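PDB 5Z7C: 3'3'-cGAMP-specific phosphodiesterase 3 from Vibrio cholerae O1 biovar El Tor str. N16961, which is a phosphodiesterase of the HD-domain family, mostly helical, with two HD-type regions in one chain, the first of them partial. Local coordinates for residues Q39-I50 and A202-M210. The protein carries 2 engineered substitutions. Numbering follows the deposited sequence.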
# COMPACT_ATOMS: atom_id res chain seq x y z
N GLN A 39 -8.97 4.58 4.36
CA GLN A 39 -10.09 5.39 4.82
C GLN A 39 -10.63 6.28 3.69
O GLN A 39 -11.80 6.18 3.32
CB GLN A 39 -9.69 6.26 6.01
CG GLN A 39 -10.19 5.74 7.35
CD GLN A 39 -11.47 6.41 7.79
OE1 GLN A 39 -11.45 7.49 8.39
NE2 GLN A 39 -12.60 5.78 7.50
N PRO A 40 -9.77 7.14 3.16
CA PRO A 40 -10.15 8.04 2.08
C PRO A 40 -9.13 8.01 0.96
O PRO A 40 -7.98 7.65 1.21
CB PRO A 40 -10.21 9.40 2.77
CG PRO A 40 -10.33 9.09 4.22
CD PRO A 40 -9.55 7.85 4.42
N PRO A 41 -9.47 8.46 -0.24
CA PRO A 41 -8.67 8.14 -1.42
C PRO A 41 -7.22 8.61 -1.38
O PRO A 41 -6.37 7.81 -1.76
CB PRO A 41 -9.42 8.86 -2.52
CG PRO A 41 -10.82 8.77 -2.10
CD PRO A 41 -10.86 8.76 -0.60
N GLU A 42 -6.92 9.82 -0.97
CA GLU A 42 -5.52 10.19 -0.92
C GLU A 42 -5.45 10.81 0.43
O GLU A 42 -5.37 12.00 0.60
CB GLU A 42 -5.17 11.21 -2.00
CG GLU A 42 -5.24 10.73 -3.42
CD GLU A 42 -4.95 11.83 -4.40
OE1 GLU A 42 -4.87 12.99 -3.98
OE2 GLU A 42 -4.77 11.53 -5.59
N HIS A 43 -5.57 9.95 1.43
CA HIS A 43 -5.40 10.38 2.77
C HIS A 43 -3.97 10.63 3.13
O HIS A 43 -3.65 11.63 3.71
CB HIS A 43 -5.98 9.32 3.69
CG HIS A 43 -5.74 9.61 5.12
ND1 HIS A 43 -6.25 10.72 5.74
CD2 HIS A 43 -5.02 8.95 6.05
CE1 HIS A 43 -5.85 10.74 6.99
NE2 HIS A 43 -5.11 9.67 7.21
N CYS A 44 -3.09 9.71 2.79
CA CYS A 44 -1.70 9.86 3.16
C CYS A 44 -1.15 11.10 2.54
O CYS A 44 -0.37 11.79 3.15
CB CYS A 44 -0.88 8.68 2.69
SG CYS A 44 -0.63 7.49 3.97
N ILE A 45 -1.57 11.38 1.33
CA ILE A 45 -1.03 12.51 0.63
C ILE A 45 -1.34 13.78 1.35
O ILE A 45 -0.50 14.62 1.47
CB ILE A 45 -1.58 12.57 -0.76
CG1 ILE A 45 -1.17 11.33 -1.52
CG2 ILE A 45 -1.02 13.70 -1.48
CD1 ILE A 45 0.29 11.07 -1.45
N ARG A 46 -2.57 13.90 1.82
CA ARG A 46 -3.02 15.06 2.55
C ARG A 46 -2.32 15.26 3.88
O ARG A 46 -2.09 16.37 4.27
CB ARG A 46 -4.51 15.04 2.72
CG ARG A 46 -5.23 15.33 1.43
CD ARG A 46 -6.72 15.43 1.60
NE ARG A 46 -7.25 14.28 2.30
CZ ARG A 46 -7.76 13.22 1.70
NH1 ARG A 46 -7.83 13.17 0.39
NH2 ARG A 46 -8.21 12.23 2.42
N CYS A 47 -2.02 14.18 4.57
CA CYS A 47 -1.30 14.31 5.81
C CYS A 47 0.04 14.87 5.55
O CYS A 47 0.55 15.64 6.32
CB CYS A 47 -1.11 12.98 6.48
SG CYS A 47 -2.67 12.18 6.97
N CYS A 48 0.64 14.43 4.47
CA CYS A 48 1.97 14.86 4.16
C CYS A 48 1.96 16.33 3.98
O CYS A 48 2.81 17.03 4.46
CB CYS A 48 2.41 14.25 2.86
SG CYS A 48 4.22 14.03 2.82
N TRP A 49 0.98 16.78 3.25
CA TRP A 49 0.88 18.15 3.00
C TRP A 49 0.65 18.92 4.27
O TRP A 49 1.28 19.93 4.48
CB TRP A 49 -0.25 18.35 2.03
CG TRP A 49 -0.60 19.72 1.83
CD1 TRP A 49 -1.48 20.41 2.54
CD2 TRP A 49 -0.06 20.61 0.87
NE1 TRP A 49 -1.55 21.68 2.09
CE2 TRP A 49 -0.68 21.83 1.06
CE3 TRP A 49 0.88 20.48 -0.13
CZ2 TRP A 49 -0.39 22.92 0.29
CZ3 TRP A 49 1.17 21.56 -0.88
CH2 TRP A 49 0.54 22.76 -0.68
N ILE A 50 -0.26 18.47 5.12
CA ILE A 50 -0.46 19.13 6.38
C ILE A 50 0.75 19.03 7.26
O ILE A 50 1.18 20.00 7.82
CB ILE A 50 -1.63 18.49 7.11
CG1 ILE A 50 -2.90 18.67 6.32
CG2 ILE A 50 -1.83 19.09 8.47
CD1 ILE A 50 -3.99 17.81 6.78
N ALA A 202 -1.63 15.69 12.21
CA ALA A 202 -1.92 15.93 10.83
C ALA A 202 -2.97 14.99 10.41
O ALA A 202 -3.86 15.34 9.68
CB ALA A 202 -0.73 15.69 10.05
N GLN A 203 -2.83 13.75 10.84
CA GLN A 203 -3.73 12.70 10.44
C GLN A 203 -5.14 12.88 10.89
O GLN A 203 -6.06 12.69 10.14
CB GLN A 203 -3.20 11.41 11.01
CG GLN A 203 -4.08 10.24 10.83
CD GLN A 203 -3.73 9.18 11.78
OE1 GLN A 203 -2.59 8.79 11.89
NE2 GLN A 203 -4.71 8.69 12.49
N VAL A 204 -5.32 13.21 12.16
CA VAL A 204 -6.65 13.38 12.68
C VAL A 204 -7.30 14.52 11.98
O VAL A 204 -8.46 14.45 11.65
CB VAL A 204 -6.61 13.65 14.16
CG1 VAL A 204 -7.96 13.87 14.68
CG2 VAL A 204 -5.99 12.51 14.85
N PHE A 205 -6.56 15.56 11.74
CA PHE A 205 -7.14 16.74 11.15
C PHE A 205 -7.68 16.45 9.79
O PHE A 205 -8.72 16.95 9.44
CB PHE A 205 -6.11 17.82 11.03
CG PHE A 205 -6.62 19.05 10.40
CD1 PHE A 205 -7.33 19.96 11.11
CD2 PHE A 205 -6.42 19.29 9.08
CE1 PHE A 205 -7.80 21.07 10.53
CE2 PHE A 205 -6.89 20.40 8.51
CZ PHE A 205 -7.59 21.29 9.23
N ASP A 206 -6.97 15.67 9.02
CA ASP A 206 -7.43 15.38 7.70
C ASP A 206 -8.73 14.63 7.75
O ASP A 206 -9.63 14.92 6.99
CB ASP A 206 -6.38 14.56 6.95
CG ASP A 206 -6.79 14.28 5.54
OD1 ASP A 206 -7.00 15.23 4.79
OD2 ASP A 206 -6.91 13.11 5.17
N VAL A 207 -8.84 13.68 8.65
CA VAL A 207 -10.03 12.86 8.67
C VAL A 207 -11.23 13.72 8.93
O VAL A 207 -12.26 13.52 8.34
CB VAL A 207 -9.95 11.79 9.74
CG1 VAL A 207 -11.21 11.00 9.80
CG2 VAL A 207 -8.83 10.87 9.47
N PHE A 208 -11.12 14.62 9.88
CA PHE A 208 -12.19 15.56 10.12
C PHE A 208 -12.39 16.54 9.02
O PHE A 208 -13.49 16.89 8.67
CB PHE A 208 -12.03 16.21 11.46
CG PHE A 208 -12.41 15.32 12.57
CD1 PHE A 208 -11.55 14.37 13.00
CD2 PHE A 208 -13.66 15.38 13.10
CE1 PHE A 208 -11.89 13.53 13.99
CE2 PHE A 208 -14.01 14.53 14.09
CZ PHE A 208 -13.12 13.60 14.53
N GLN A 209 -11.30 16.95 8.42
CA GLN A 209 -11.33 18.01 7.47
C GLN A 209 -12.25 17.56 6.38
O GLN A 209 -12.96 18.35 5.80
CB GLN A 209 -9.94 18.19 6.89
CG GLN A 209 -9.88 19.17 5.77
CD GLN A 209 -9.88 18.51 4.43
OE1 GLN A 209 -9.55 17.34 4.31
NE2 GLN A 209 -10.24 19.25 3.41
N MET A 210 -12.24 16.28 6.11
CA MET A 210 -12.84 15.76 4.92
C MET A 210 -14.17 15.15 5.20
O MET A 210 -14.98 14.99 4.32
CB MET A 210 -11.93 14.70 4.33
CG MET A 210 -10.84 15.28 3.49
SD MET A 210 -11.32 15.20 1.81
CE MET A 210 -11.45 13.47 1.70
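Two donors of helix 43-50 converge on D206 OD2: H43 ND1 at 2.5 Å and R46 NH2 at 3.2 Å. They use different lone pairs of that oxygen. The histidine takes the anti one, with OD2 tilted 19° out of the imidazole plane, and the arginine takes the syn one. R46 NE bonds to D206 OD1 at 2.7 Å, so the guanidinium grips the carboxylate side-on through NE and NH2, and the two groups lie nearly coplanar. This salt bridge is buried, and with H43 on the other side of OD2 the carboxylate is restrained against rotation. A bend at chi3 of R46 (-51°) turns the guanidinium back toward the start of its own helix; M210 CE, from the other helix, covers one face, 3.5 Å from R46 NH2. On H43 the ring edge points at the backbone oxygen of Q203, and C47 SG sits over one ring face while packing 3.7 Å from Q203 CA. I50 lies against A202 and F205: its CG2 rests on A202 CB, and its CD1 meets the edge of the F205 ring, 3.7 Å from CD2. L250 of helix 246-250 touches both R46 and I50. The axes of 43-50 and 202-210 come within 8.7 Å, with 121° between their directions. Through D206, helix 43-56 meets helix 194-211 of this mostly helical HD-family protein by a His-carboxylate hydrogen bond and a side-on Arg-Asp salt bridge.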